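Local coordinates for protein F420-reducing hydrogenase, subunit beta (PDB 4OMF) that probably passes electrons between an iron-sulfur cluster and coenzyme F420 through its bound FAD, as the beta subunit of the F420-reducing hydrogenase of Methanothermobacter marburgensis, at residues D16-T30 with D66-F78. Sequence-based numbering, arbitrary orientation.
Sequences DREIQKLAQDGGIVT and DELKAAAGTKYTF. With FAD (flavin-adenine dinucleotide), chain R.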
ATOM      1  N   ASP C  16      18.577 -36.938  29.301  1.00 29.11           N
ATOM      2  CA  ASP C  16      17.369 -37.578  28.796  1.00 30.52           C
ATOM      3  C   ASP C  16      17.687 -38.250  27.472  1.00 27.28           C
ATOM      4  O   ASP C  16      17.997 -37.591  26.494  1.00 29.36           O
ATOM      5  CB  ASP C  16      16.244 -36.545  28.637  1.00 33.10           C
ATOM      6  CG  ASP C  16      14.934 -37.152  28.116  1.00 40.07           C
ATOM      7  OD1 ASP C  16      14.957 -38.069  27.272  1.00 41.33           O
ATOM      8  OD2 ASP C  16      13.861 -36.681  28.539  1.00 46.15           O
ATOM      9  N   ARG C  17      17.571 -39.568  27.438  1.00 26.66           N
ATOM     10  CA  ARG C  17      17.886 -40.306  26.232  1.00 30.29           C
ATOM     11  C   ARG C  17      16.955 -39.967  25.061  1.00 26.14           C
ATOM     12  O   ARG C  17      17.391 -39.965  23.916  1.00 30.19           O
ATOM     13  CB  ARG C  17      17.864 -41.807  26.519  1.00 40.64           C
ATOM     14  CG  ARG C  17      19.041 -42.257  27.375  1.00 51.00           C
ATOM     15  CD  ARG C  17      19.349 -43.730  27.167  1.00 56.90           C
ATOM     16  NE  ARG C  17      19.153 -44.523  28.380  1.00 63.30           N
ATOM     17  CZ  ARG C  17      18.009 -45.120  28.715  1.00 65.29           C
ATOM     18  NH1 ARG C  17      16.939 -45.013  27.933  1.00 64.79           N
ATOM     19  NH2 ARG C  17      17.934 -45.823  29.841  1.00 64.50           N
ATOM     20  N   GLU C  18      15.688 -39.682  25.326  1.00 31.47           N
ATOM     21  CA  GLU C  18      14.814 -39.246  24.235  1.00 30.38           C
ATOM     22  C   GLU C  18      15.333 -37.942  23.629  1.00 29.78           C
ATOM     23  O   GLU C  18      15.355 -37.776  22.406  1.00 29.24           O
ATOM     24  CB  GLU C  18      13.368 -39.060  24.706  1.00 38.70           C
ATOM     25  CG  GLU C  18      12.663 -40.335  25.146  1.00 47.96           C
ATOM     26  CD  GLU C  18      11.174 -40.109  25.402  1.00 56.70           C
ATOM     27  OE1 GLU C  18      10.653 -39.050  24.970  1.00 56.49           O
ATOM     28  OE2 GLU C  18      10.528 -40.980  26.032  1.00 60.26           O
ATOM     29  N   ILE C  19      15.763 -37.021  24.483  1.00 25.03           N
ATOM     30  CA  ILE C  19      16.226 -35.731  23.992  1.00 25.75           C
ATOM     31  C   ILE C  19      17.563 -35.921  23.278  1.00 29.87           C
ATOM     32  O   ILE C  19      17.797 -35.327  22.231  1.00 28.25           O
ATOM     33  CB  ILE C  19      16.328 -34.705  25.136  1.00 27.59           C
ATOM     34  CG1 ILE C  19      14.917 -34.365  25.624  1.00 26.71           C
ATOM     35  CG2 ILE C  19      17.042 -33.436  24.677  1.00 24.08           C
ATOM     36  CD1 ILE C  19      14.843 -33.286  26.722  1.00 25.75           C
ATOM     37  N   GLN C  20      18.416 -36.785  23.822  1.00 26.79           N
ATOM     38  CA  GLN C  20      19.697 -37.091  23.180  1.00 28.40           C
ATOM     39  C   GLN C  20      19.512 -37.571  21.738  1.00 30.53           C
ATOM     40  O   GLN C  20      20.237 -37.153  20.840  1.00 32.69           O
ATOM     41  CB  GLN C  20      20.458 -38.148  23.976  1.00 27.88           C
ATOM     42  CG  GLN C  20      20.913 -37.679  25.364  1.00 32.81           C
ATOM     43  CD  GLN C  20      21.728 -38.729  26.107  1.00 40.26           C
ATOM     44  OE1 GLN C  20      21.773 -39.898  25.712  1.00 45.44           O
ATOM     45  NE2 GLN C  20      22.375 -38.316  27.192  1.00 38.77           N
ATOM     46  N   LYS C  21      18.520 -38.425  21.522  1.00 30.12           N
ATOM     47  CA  LYS C  21      18.241 -38.960  20.189  1.00 32.26           C
ATOM     48  C   LYS C  21      17.798 -37.895  19.183  1.00 31.26           C
ATOM     49  O   LYS C  21      18.066 -38.015  17.984  1.00 35.31           O
ATOM     50  CB  LYS C  21      17.164 -40.041  20.265  1.00 37.22           C
ATOM     51  CG  LYS C  21      17.581 -41.321  20.967  1.00 49.90           C
ATOM     52  CD  LYS C  21      18.292 -42.281  20.025  1.00 54.90           C
ATOM     53  CE  LYS C  21      18.289 -43.703  20.578  1.00 57.70           C
ATOM     54  NZ  LYS C  21      18.901 -43.790  21.938  1.00 59.19           N
ATOM     55  N   LEU C  22      17.118 -36.856  19.664  1.00 24.19           N
ATOM     56  CA  LEU C  22      16.487 -35.888  18.774  1.00 23.87           C
ATOM     57  C   LEU C  22      17.321 -34.627  18.571  1.00 23.79           C
ATOM     58  O   LEU C  22      17.174 -33.923  17.568  1.00 21.82           O
ATOM     59  CB  LEU C  22      15.108 -35.500  19.320  1.00 25.06           C
ATOM     60  CG  LEU C  22      14.076 -36.637  19.374  1.00 29.11           C
ATOM     61  CD1 LEU C  22      12.889 -36.225  20.240  1.00 29.99           C
ATOM     62  CD2 LEU C  22      13.608 -37.009  17.971  1.00 31.41           C
ATOM     63  N   ALA C  23      18.205 -34.354  19.525  1.00 24.68           N
ATOM     64  CA  ALA C  23      18.928 -33.075  19.597  1.00 24.06           C
ATOM     65  C   ALA C  23      19.974 -32.861  18.517  1.00 22.50           C
ATOM     66  O   ALA C  23      20.612 -33.812  18.060  1.00 25.64           O
ATOM     67  CB  ALA C  23      19.601 -32.958  20.951  1.00 24.86           C
ATOM     68  N   GLN C  24      20.176 -31.597  18.142  1.00 20.45           N
ATOM     69  CA  GLN C  24      21.277 -31.256  17.248  1.00 20.05           C
ATOM     70  C   GLN C  24      22.624 -31.565  17.885  1.00 23.84           C
ATOM     71  O   GLN C  24      23.511 -32.179  17.272  1.00 22.46           O
ATOM     72  CB  GLN C  24      21.230 -29.775  16.866  1.00 19.08           C
ATOM     73  CG  GLN C  24      22.303 -29.376  15.845  1.00 17.66           C
ATOM     74  CD  GLN C  24      21.957 -29.883  14.430  1.00 20.12           C
ATOM     75  OE1 GLN C  24      20.831 -30.333  14.175  1.00 22.30           O
ATOM     76  NE2 GLN C  24      22.920 -29.811  13.519  1.00 24.78           N
ATOM     77  N   ASP C  25      22.764 -31.110  19.120  1.00 20.66           N
ATOM     78  CA  ASP C  25      24.020 -31.181  19.838  1.00 21.81           C
ATOM     79  C   ASP C  25      23.770 -31.815  21.210  1.00 24.60           C
ATOM     80  O   ASP C  25      23.432 -32.995  21.278  1.00 24.77           O
ATOM     81  CB  ASP C  25      24.629 -29.781  19.934  1.00 22.35           C
ATOM     82  CG  ASP C  25      24.998 -29.227  18.567  1.00 27.81           C
ATOM     83  OD1 ASP C  25      25.700 -29.944  17.817  1.00 24.70           O
ATOM     84  OD2 ASP C  25      24.576 -28.098  18.227  1.00 28.69           O
ATOM     85  N   GLY C  26      23.911 -31.043  22.289  1.00 22.96           N
ATOM     86  CA  GLY C  26      23.725 -31.565  23.643  1.00 20.09           C
ATOM     87  C   GLY C  26      22.269 -31.614  24.105  1.00 20.35           C
ATOM     88  O   GLY C  26      21.959 -32.155  25.163  1.00 23.18           O
ATOM     89  N   GLY C  27      21.359 -31.058  23.313  1.00 23.85           N
ATOM     90  CA  GLY C  27      19.964 -31.017  23.712  1.00 21.44           C
ATOM     91  C   GLY C  27      19.718 -30.003  24.811  1.00 23.83           C
ATOM     92  O   GLY C  27      18.830 -30.170  25.649  1.00 22.78           O
ATOM     93  N   ILE C  28      20.508 -28.941  24.804  1.00 18.13           N
ATOM     94  CA  ILE C  28      20.400 -27.926  25.831  1.00 21.39           C
ATOM     95  C   ILE C  28      19.104 -27.133  25.668  1.00 22.19           C
ATOM     96  O   ILE C  28      18.420 -26.834  26.648  1.00 22.64           O
ATOM     97  CB  ILE C  28      21.607 -26.966  25.795  1.00 21.89           C
ATOM     98  CG1 ILE C  28      22.921 -27.747  25.832  1.00 18.56           C
ATOM     99  CG2 ILE C  28      21.527 -25.943  26.930  1.00 21.74           C
ATOM    100  CD1 ILE C  28      23.087 -28.706  27.013  1.00 19.26           C
ATOM    101  N   VAL C  29      18.752 -26.794  24.434  1.00 20.68           N
ATOM    102  CA  VAL C  29      17.561 -25.990  24.243  1.00 18.37           C
ATOM    103  C   VAL C  29      16.320 -26.774  24.617  1.00 18.49           C
ATOM    104  O   VAL C  29      15.504 -26.308  25.421  1.00 20.16           O
ATOM    105  CB  VAL C  29      17.420 -25.491  22.803  1.00 17.55           C
ATOM    106  CG1 VAL C  29      16.149 -24.628  22.678  1.00 18.55           C
ATOM    107  CG2 VAL C  29      18.663 -24.691  22.431  1.00 21.76           C
ATOM    108  N   THR C  30      16.181 -27.965  24.054  1.00 17.01           N
ATOM    109  CA  THR C  30      14.982 -28.764  24.327  1.00 24.65           C
ATOM    110  C   THR C  30      14.902 -29.157  25.817  1.00 27.18           C
ATOM    111  O   THR C  30      13.844 -29.066  26.442  1.00 26.14           O
ATOM    112  CB  THR C  30      14.937 -30.037  23.453  1.00 20.20           C
ATOM    113  OG1 THR C  30      14.862 -29.667  22.064  1.00 21.46           O
ATOM    114  CG2 THR C  30      13.726 -30.895  23.822  1.00 22.68           C
ATOM    115  N   ASP C  66       6.320 -32.888  24.430  1.00 26.28           N
ATOM    116  CA  ASP C  66       6.218 -33.502  23.103  1.00 24.97           C
ATOM    117  C   ASP C  66       6.410 -32.472  21.988  1.00 24.35           C
ATOM    118  O   ASP C  66       7.112 -32.738  21.012  1.00 25.32           O
ATOM    119  CB  ASP C  66       4.869 -34.203  22.923  1.00 29.66           C
ATOM    120  CG  ASP C  66       4.835 -35.592  23.545  1.00 34.44           C
ATOM    121  OD1 ASP C  66       5.881 -36.064  24.053  1.00 28.90           O
ATOM    122  OD2 ASP C  66       3.755 -36.218  23.508  1.00 46.03           O
ATOM    123  N   GLU C  67       5.796 -31.296  22.129  1.00 23.86           N
ATOM    124  CA  GLU C  67       5.911 -30.276  21.100  1.00 23.67           C
ATOM    125  C   GLU C  67       7.314 -29.672  21.059  1.00 24.76           C
ATOM    126  O   GLU C  67       7.826 -29.319  19.980  1.00 19.26           O
ATOM    127  CB  GLU C  67       4.869 -29.172  21.308  1.00 23.90           C
ATOM    128  CG  GLU C  67       3.469 -29.584  20.920  1.00 26.97           C
ATOM    129  CD  GLU C  67       2.418 -28.551  21.330  1.00 33.24           C
ATOM    130  OE1 GLU C  67       2.614 -27.866  22.357  1.00 34.46           O
ATOM    131  OE2 GLU C  67       1.390 -28.440  20.627  1.00 35.44           O
ATOM    132  N   LEU C  68       7.936 -29.554  22.230  1.00 22.42           N
ATOM    133  CA  LEU C  68       9.326 -29.078  22.294  1.00 22.83           C
ATOM    134  C   LEU C  68      10.234 -30.072  21.587  1.00 19.83           C
ATOM    135  O   LEU C  68      11.120 -29.696  20.818  1.00 23.98           O
ATOM    136  CB  LEU C  68       9.771 -28.899  23.741  1.00 22.05           C
ATOM    137  CG  LEU C  68       9.117 -27.730  24.474  1.00 23.89           C
ATOM    138  CD1 LEU C  68       9.475 -27.734  25.982  1.00 21.65           C
ATOM    139  CD2 LEU C  68       9.522 -26.426  23.818  1.00 19.51           C
ATOM    140  N   LYS C  69      10.029 -31.343  21.890  1.00 18.69           N
ATOM    141  CA  LYS C  69      10.827 -32.405  21.288  1.00 21.12           C
ATOM    142  C   LYS C  69      10.637 -32.443  19.769  1.00 23.35           C
ATOM    143  O   LYS C  69      11.583 -32.692  19.024  1.00 24.32           O
ATOM    144  CB  LYS C  69      10.457 -33.754  21.892  1.00 19.71           C
ATOM    145  CG  LYS C  69      11.018 -33.955  23.280  1.00 27.68           C
ATOM    146  CD  LYS C  69      10.645 -35.313  23.826  1.00 34.13           C
ATOM    147  CE  LYS C  69      10.957 -35.414  25.309  1.00 39.75           C
ATOM    148  NZ  LYS C  69      10.351 -36.650  25.897  1.00 38.53           N
ATOM    149  N   ALA C  70       9.414 -32.196  19.308  1.00 21.21           N
ATOM    150  CA  ALA C  70       9.156 -32.201  17.856  1.00 24.87           C
ATOM    151  C   ALA C  70       9.888 -31.075  17.114  1.00 24.11           C
ATOM    152  O   ALA C  70      10.045 -31.130  15.877  1.00 23.32           O
ATOM    153  CB  ALA C  70       7.654 -32.113  17.580  1.00 24.60           C
ATOM    154  N   ALA C  71      10.344 -30.066  17.857  1.00 22.69           N
ATOM    155  CA  ALA C  71      11.045 -28.928  17.273  1.00 20.97           C
ATOM    156  C   ALA C  71      12.582 -29.077  17.350  1.00 21.47           C
ATOM    157  O   ALA C  71      13.323 -28.253  16.800  1.00 21.03           O
ATOM    158  CB  ALA C  71      10.619 -27.633  17.961  1.00 21.73           C
ATOM    159  N   ALA C  72      13.054 -30.121  18.026  1.00 21.16           N
ATOM    160  CA  ALA C  72      14.489 -30.305  18.250  1.00 21.33           C
ATOM    161  C   ALA C  72      15.231 -30.491  16.932  1.00 24.49           C
ATOM    162  O   ALA C  72      14.636 -30.933  15.929  1.00 22.43           O
ATOM    163  CB  ALA C  72      14.735 -31.491  19.167  1.00 20.84           C
ATOM    164  N   GLY C  73      16.524 -30.155  16.925  1.00 20.34           N
ATOM    165  CA  GLY C  73      17.329 -30.296  15.716  1.00 18.82           C
ATOM    166  C   GLY C  73      17.387 -28.978  14.956  1.00 20.92           C
ATOM    167  O   GLY C  73      16.423 -28.217  14.968  1.00 19.11           O
ATOM    168  N   THR C  74      18.506 -28.713  14.290  1.00 18.98           N
ATOM    169  CA  THR C  74      18.699 -27.452  13.571  1.00 18.66           C
ATOM    170  C   THR C  74      18.225 -27.480  12.113  1.00 18.05           C
ATOM    171  O   THR C  74      18.433 -28.441  11.395  1.00 19.62           O
ATOM    172  CB  THR C  74      20.185 -27.043  13.566  1.00 20.00           C
ATOM    173  OG1 THR C  74      20.651 -26.960  14.912  1.00 21.24           O
ATOM    174  CG2 THR C  74      20.385 -25.686  12.889  1.00 23.57           C
ATOM    175  N   LYS C  75      17.603 -26.392  11.696  1.00 16.98           N
ATOM    176  CA  LYS C  75      17.303 -26.158  10.292  1.00 21.74           C
ATOM    177  C   LYS C  75      18.054 -24.903   9.871  1.00 20.57           C
ATOM    178  O   LYS C  75      17.803 -23.845  10.428  1.00 20.95           O
ATOM    179  CB  LYS C  75      15.795 -25.991  10.074  1.00 23.31           C
ATOM    180  CG  LYS C  75      14.966 -27.220  10.508  1.00 21.70           C
ATOM    181  CD  LYS C  75      14.582 -27.103  11.981  1.00 23.27           C
ATOM    182  CE  LYS C  75      13.977 -28.388  12.514  1.00 26.05           C
ATOM    183  NZ  LYS C  75      13.620 -28.280  13.985  1.00 25.16           N
ATOM    184  N   TYR C  76      18.982 -25.012   8.914  1.00 20.35           N
ATOM    185  CA  TYR C  76      19.776 -23.835   8.553  1.00 20.28           C
ATOM    186  C   TYR C  76      19.066 -22.966   7.514  1.00 24.72           C
ATOM    187  O   TYR C  76      19.613 -22.689   6.447  1.00 25.08           O
ATOM    188  CB  TYR C  76      21.164 -24.240   8.049  1.00 18.99           C
ATOM    189  CG  TYR C  76      21.980 -24.943   9.109  1.00 22.53           C
ATOM    190  CD1 TYR C  76      22.460 -24.246  10.228  1.00 22.20           C
ATOM    191  CD2 TYR C  76      22.280 -26.297   8.997  1.00 26.79           C
ATOM    192  CE1 TYR C  76      23.204 -24.886  11.202  1.00 19.08           C
ATOM    193  CE2 TYR C  76      23.022 -26.949   9.973  1.00 28.30           C
ATOM    194  CZ  TYR C  76      23.482 -26.240  11.072  1.00 24.33           C
ATOM    195  OH  TYR C  76      24.213 -26.898  12.029  1.00 26.01           O
ATOM    196  N   THR C  77      17.839 -22.555   7.838  1.00 20.69           N
ATOM    197  CA  THR C  77      17.117 -21.583   7.035  1.00 18.37           C
ATOM    198  C   THR C  77      16.207 -20.782   7.960  1.00 19.24           C
ATOM    199  O   THR C  77      16.240 -20.933   9.202  1.00 18.98           O
ATOM    200  CB  THR C  77      16.329 -22.252   5.874  1.00 19.72           C
ATOM    201  OG1 THR C  77      15.784 -21.242   5.001  1.00 20.27           O
ATOM    202  CG2 THR C  77      15.197 -23.111   6.400  1.00 20.53           C
ATOM    203  N   PHE C  78      15.422 -19.882   7.385  1.00 20.93           N
ATOM    204  CA  PHE C  78      14.686 -18.923   8.200  1.00 23.03           C
ATOM    205  C   PHE C  78      13.560 -19.549   9.007  1.00 27.00           C
ATOM    206  O   PHE C  78      12.777 -20.342   8.491  1.00 27.84           O
ATOM    207  CB  PHE C  78      14.090 -17.813   7.321  1.00 23.06           C
ATOM    208  CG  PHE C  78      15.078 -17.184   6.382  1.00 20.87           C
ATOM    209  CD1 PHE C  78      14.804 -17.092   5.028  1.00 20.16           C
ATOM    210  CD2 PHE C  78      16.279 -16.667   6.851  1.00 27.84           C
ATOM    211  CE1 PHE C  78      15.709 -16.504   4.153  1.00 23.23           C
ATOM    212  CE2 PHE C  78      17.186 -16.095   5.988  1.00 29.86           C
ATOM    213  CZ  PHE C  78      16.900 -16.011   4.627  1.00 24.90           C
TER
HETATM  214  PA  FAD R 405      17.931 -28.962  20.344  1.00 21.12           P
HETATM  215  O1A FAD R 405      18.321 -29.718  19.101  1.00 20.55           O
HETATM  216  O2A FAD R 405      17.441 -29.630  21.595  1.00 22.67           O
HETATM  217  O5B FAD R 405      16.820 -27.902  19.920  1.00 21.12           O
HETATM  218  C5B FAD R 405      17.182 -27.022  18.847  1.00 21.81           C
HETATM  219  C4B FAD R 405      16.312 -25.770  18.968  1.00 23.30           C
HETATM  220  O4B FAD R 405      16.685 -24.840  17.949  1.00 24.29           O
HETATM  221  C3B FAD R 405      14.845 -26.126  18.759  1.00 24.79           C
HETATM  222  O3B FAD R 405      14.014 -25.567  19.788  1.00 21.05           O
HETATM  223  C2B FAD R 405      14.518 -25.474  17.423  1.00 25.17           C
HETATM  224  O2B FAD R 405      13.164 -24.994  17.409  1.00 29.28           O
HETATM  225  C1B FAD R 405      15.516 -24.336  17.324  1.00 19.96           C
HETATM  226  N9A FAD R 405      15.790 -24.024  15.911  1.00 18.57           N
HETATM  227  C8A FAD R 405      16.177 -24.905  14.972  1.00 19.52           C
HETATM  228  N7A FAD R 405      16.357 -24.286  13.781  1.00 17.65           N
HETATM  229  C5A FAD R 405      16.075 -22.969  13.981  1.00 18.43           C
HETATM  230  C6A FAD R 405      16.043 -21.755  13.133  1.00 22.65           C
HETATM  231  N6A FAD R 405      16.340 -21.810  11.808  1.00 21.71           N
HETATM  232  N1A FAD R 405      15.712 -20.600  13.733  1.00 20.14           N
HETATM  233  C2A FAD R 405      15.376 -20.523  15.038  1.00 21.72           C
HETATM  234  N3A FAD R 405      15.368 -21.589  15.874  1.00 21.49           N
HETATM  235  C4A FAD R 405      15.708 -22.809  15.388  1.00 20.42           C
HETATM  236  N1  FAD R 405      25.931 -23.530  16.429  1.00 21.47           N
HETATM  237  C2  FAD R 405      27.262 -23.144  16.565  1.00 20.74           C
HETATM  238  O2  FAD R 405      27.963 -23.700  17.434  1.00 22.08           O
HETATM  239  N3  FAD R 405      27.780 -22.188  15.702  1.00 19.91           N
HETATM  240  C4  FAD R 405      26.983 -21.583  14.752  1.00 22.00           C
HETATM  241  O4  FAD R 405      27.481 -20.698  14.020  1.00 20.32           O
HETATM  242  C4X FAD R 405      25.927 -22.398  14.197  1.00 22.69           C
HETATM  243  N5  FAD R 405      25.157 -21.769  13.092  1.00 19.24           N
HETATM  244  C5X FAD R 405      23.711 -21.770  13.346  1.00 21.18           C
HETATM  245  C6  FAD R 405      22.943 -21.133  12.357  1.00 18.08           C
HETATM  246  C7  FAD R 405      21.548 -21.254  12.370  1.00 19.78           C
HETATM  247  C7M FAD R 405      20.707 -20.556  11.311  1.00 19.56           C
HETATM  248  C8  FAD R 405      20.958 -22.030  13.366  1.00 19.24           C
HETATM  249  C8M FAD R 405      19.461 -22.244  13.486  1.00 20.29           C
HETATM  250  C9  FAD R 405      21.724 -22.686  14.354  1.00 19.54           C
HETATM  251  C9A FAD R 405      23.122 -22.635  14.294  1.00 19.92           C
HETATM  252  N10 FAD R 405      23.896 -23.206  15.337  1.00 19.58           N
HETATM  253  C10 FAD R 405      25.276 -23.227  15.256  1.00 21.69           C
HETATM  254  C1' FAD R 405      23.314 -23.746  16.581  1.00 20.57           C
HETATM  255  C2' FAD R 405      23.077 -25.234  16.564  1.00 21.20           C
HETATM  256  O2' FAD R 405      23.054 -25.793  15.332  1.00 21.08           O
HETATM  257  C3' FAD R 405      22.133 -25.626  17.444  1.00 20.94           C
HETATM  258  O3' FAD R 405      20.872 -25.288  17.078  1.00 22.09           O
HETATM  259  C4' FAD R 405      22.437 -25.412  18.917  1.00 19.98           C
HETATM  260  O4' FAD R 405      23.713 -25.974  19.292  1.00 23.63           O
HETATM  261  C5' FAD R 405      21.321 -25.986  19.796  1.00 19.12           C
HETATM  262  O5' FAD R 405      21.427 -27.400  19.843  1.00 20.17           O
HETATM  263  P   FAD R 405      20.705 -28.247  20.993  1.00 21.05           P
HETATM  264  O1P FAD R 405      21.073 -27.596  22.307  1.00 21.39           O
HETATM  265  O2P FAD R 405      21.013 -29.705  20.813  1.00 20.62           O
HETATM  266  O3P FAD R 405      19.131 -27.934  20.720  1.00 22.88           O
HETATM  267  O   HOH W   1      19.438 -31.033  11.764  1.00 20.23           O
HETATM  268  O   HOH W   2      13.009 -27.744  21.165  1.00 21.41           O
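Gln-24 and Thr-74 meet beside the FAD ribityl chain, where, in the N-terminal family region of the F420 hydrogenase/dehydrogenase beta subunit, the loop between helices 17-22 and 28-39 joins the loop after helix 65-70 to line much of the pyrophosphate and ribityl part of the FAD pocket. Gln-24 OE1 accepts Thr-74 N at 2.8 Å in a nearly straight bond (167°), although the donor stands well above the amide's carbonyl plane. With CG anti to the backbone N (chi1 -176°) and a bend at chi2, the Gln-24 chain crosses Thr-74 at about a right angle and brings its amide to Tyr-76. A water lies within hydrogen-bonding distance of both OE1 and Thr-74 O, while NE2 is held by Met-161 O. With an alanine here, Thr-74 N is likely to lose its acceptor and Met-161 O its amide donor.

Both loops grip one phosphate: Gln-24 N and Gly-73 N donate to FAD O1A at 2.8 and 2.9 Å. From the first turn of helix 28-39, Thr-30 OG1 donates to FAD O2A of the same phosphate (2.6 Å). The other phosphate sits over the start of helix 28-39, whose amides probably help balance its charge; Gly-27 N reaches O2P. Thr-74 CG2 packs against one face of the Tyr-76 ring, which turns an edge to the isoalloxazine.

Farther out, Lys-69 fits as a knob among Glu-18, Ile-19, Leu-22 and Thr-30, its aliphatic part crossing Leu-22 and Thr-30. The chain is extended beyond CG, and its NZ forms a 2.6 Å salt bridge with Glu-18 OE1, approached from above the carboxylate plane.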